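Local coordinates for outer membrane protein SusF (Bacteroides thetaiotaomicron, PDB 4FE9) that binds starch at the bacterial cell surface through its carbohydrate-binding modules, before the glycan is transported into the periplasm for degradation, at residues S97-A102 with R111-S116. Sequence-based numbering, arbitrary orientation. Where two conformers were deposited one is given.
Sequences SVTQEA and RELKIS
T99, near the C-terminal end of helix 92-102, sets its two branches against R111 and L113 of strand 111-122. From CB, which leaves the helix toward the strand, the side chain forks. The methyl CG2 lies anti to the backbone N and meets the aliphatic root of R111, 3.6 Å from its CB and 3.8 Å from its CG. The other branch, OG1, comes up against the isopropyl end of L113, with CD1 at 3.4 Å and CD2 at 3.6 Å. That hydroxyl is turned beside the backbone N (chi1 -65°), where it hydrogen-bonds to the carbonyl oxygen of L95 one turn back, a usual way for threonine to settle its polar group within a helix. Leucine suits buried position 113 because its nonpolar end needs no polar partner; arginine suits the partly exposed one at 111, since its CB and CG pack against the methyl while NH2 finds a polar partner beyond the contact. T99 also touches L140 of strand 128-141, which pairs with strand 111-122, so the helix rests on two neighbouring strands of the N-terminal domain, away from the sugar-binding pockets. OG1 spends its hydrogen on L95 O and faces L113 methyls here, so the segments meet by van der Waals packing, without a directional bond.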
loop_
_atom_site.group_PDB
_atom_site.type_symbol
_atom_site.label_atom_id
_atom_site.label_comp_id
_atom_site.label_asym_id
_atom_site.label_seq_id
_atom_site.Cartn_x
_atom_site.Cartn_y
_atom_site.Cartn_z
ATOM N N SER A 97 -1.518 -4.562 25.464
ATOM C CA SER A 97 -1.315 -5.362 24.241
ATOM C C SER A 97 -2.484 -5.260 23.275
ATOM O O SER A 97 -2.309 -5.140 22.063
ATOM C CB SER A 97 -1.070 -6.843 24.604
ATOM O OG SER A 97 0.225 -7.010 25.135
ATOM N N VAL A 98 -3.684 -5.400 23.791
ATOM C CA VAL A 98 -4.824 -5.402 22.914
ATOM C C VAL A 98 -5.036 -4.001 22.299
ATOM O O VAL A 98 -5.454 -3.872 21.143
ATOM C CB VAL A 98 -6.098 -5.925 23.663
ATOM C CG1 VAL A 98 -7.323 -5.610 22.886
ATOM C CG2 VAL A 98 -5.983 -7.450 23.871
ATOM N N THR A 99 -4.723 -2.953 23.072
ATOM C CA THR A 99 -4.877 -1.581 22.598
ATOM C C THR A 99 -3.914 -1.335 21.409
ATOM O O THR A 99 -4.300 -0.744 20.379
ATOM C CB THR A 99 -4.563 -0.528 23.754
ATOM O OG1 THR A 99 -5.540 -0.649 24.800
ATOM C CG2 THR A 99 -4.629 0.914 23.196
ATOM N N GLN A 100 -2.702 -1.882 21.515
ATOM C CA GLN A 100 -1.669 -1.603 20.514
ATOM C C GLN A 100 -1.960 -2.383 19.225
ATOM O O GLN A 100 -1.945 -1.825 18.172
ATOM C CB GLN A 100 -0.274 -1.911 21.091
ATOM C CG GLN A 100 0.120 -0.993 22.292
ATOM C CD GLN A 100 1.552 -1.233 22.783
ATOM O OE1 GLN A 100 2.432 -1.471 21.997
ATOM N NE2 GLN A 100 1.776 -1.074 24.085
ATOM N N GLU A 101 -2.480 -3.588 19.369
ATOM C CA GLU A 101 -3.028 -4.333 18.219
ATOM C C GLU A 101 -4.196 -3.653 17.524
ATOM O O GLU A 101 -4.150 -3.424 16.320
ATOM C CB GLU A 101 -3.418 -5.747 18.623
ATOM C CG GLU A 101 -2.238 -6.562 19.031
ATOM C CD GLU A 101 -1.433 -7.071 17.820
ATOM O OE1 GLU A 101 -1.856 -6.824 16.646
ATOM O OE2 GLU A 101 -0.383 -7.732 18.047
ATOM N N ALA A 102 -5.201 -3.247 18.292
ATOM C CA ALA A 102 -6.334 -2.534 17.722
ATOM C C ALA A 102 -5.897 -1.388 16.842
ATOM O O ALA A 102 -6.540 -1.114 15.833
ATOM C CB ALA A 102 -7.253 -2.030 18.807
ATOM N N ARG A 111 -5.416 6.471 23.545
ATOM C CA ARG A 111 -6.255 5.651 22.653
ATOM C C ARG A 111 -7.598 5.384 23.316
ATOM O O ARG A 111 -7.658 4.928 24.448
ATOM C CB ARG A 111 -5.575 4.291 22.354
ATOM C CG ARG A 111 -4.219 4.416 21.671
ATOM C CD ARG A 111 -4.371 5.004 20.276
ATOM N NE ARG A 111 -3.130 4.813 19.525
ATOM C CZ ARG A 111 -2.854 5.410 18.373
ATOM N NH1 ARG A 111 -3.718 6.298 17.847
ATOM N NH2 ARG A 111 -1.713 5.117 17.735
ATOM N N GLU A 112 -8.661 5.590 22.574
ATOM C CA GLU A 112 -9.978 5.248 23.055
ATOM C C GLU A 112 -10.297 3.732 22.887
ATOM O O GLU A 112 -10.029 3.127 21.846
ATOM C CB GLU A 112 -11.019 6.056 22.324
ATOM C CG GLU A 112 -12.414 5.635 22.667
ATOM C CD GLU A 112 -13.383 6.808 22.633
ATOM O OE1 GLU A 112 -13.181 7.711 21.781
ATOM O OE2 GLU A 112 -14.287 6.865 23.511
ATOM N N LEU A 113 -10.890 3.160 23.928
ATOM C CA LEU A 113 -11.392 1.814 23.886
ATOM C C LEU A 113 -12.894 1.833 24.218
ATOM O O LEU A 113 -13.283 2.196 25.320
ATOM C CB LEU A 113 -10.675 0.971 24.913
ATOM C CG LEU A 113 -9.156 0.840 24.779
ATOM C CD1 LEU A 113 -8.562 0.233 26.047
ATOM C CD2 LEU A 113 -8.844 -0.026 23.545
ATOM N N LYS A 114 -13.689 1.303 23.301
ATOM C CA LYS A 114 -15.088 1.113 23.500
ATOM C C LYS A 114 -15.348 -0.347 23.937
ATOM O O LYS A 114 -14.863 -1.278 23.318
ATOM C CB LYS A 114 -15.820 1.482 22.208
ATOM C CG LYS A 114 -17.305 1.228 22.185
ATOM C CD LYS A 114 -17.915 1.794 20.868
ATOM C CE LYS A 114 -18.636 0.704 20.048
ATOM N NZ LYS A 114 -17.675 -0.193 19.319
ATOM N N ILE A 115 -15.893 -0.496 25.137
ATOM C CA ILE A 115 -16.106 -1.807 25.760
ATOM C C ILE A 115 -17.552 -2.222 25.625
ATOM O O ILE A 115 -18.461 -1.485 26.009
ATOM C CB ILE A 115 -15.747 -1.774 27.227
ATOM C CG1 ILE A 115 -14.327 -1.234 27.392
ATOM C CG2 ILE A 115 -15.868 -3.149 27.839
ATOM C CD1 ILE A 115 -13.991 -0.856 28.766
ATOM N N SER A 116 -17.770 -3.355 24.987
ATOM C CA SER A 116 -19.114 -3.893 24.786
ATOM C C SER A 116 -19.243 -5.196 25.553
ATOM O O SER A 116 -18.560 -6.170 25.216
ATOM C CB SER A 116 -19.323 -4.174 23.292
ATOM O OG SER A 116 -20.689 -4.222 22.960
#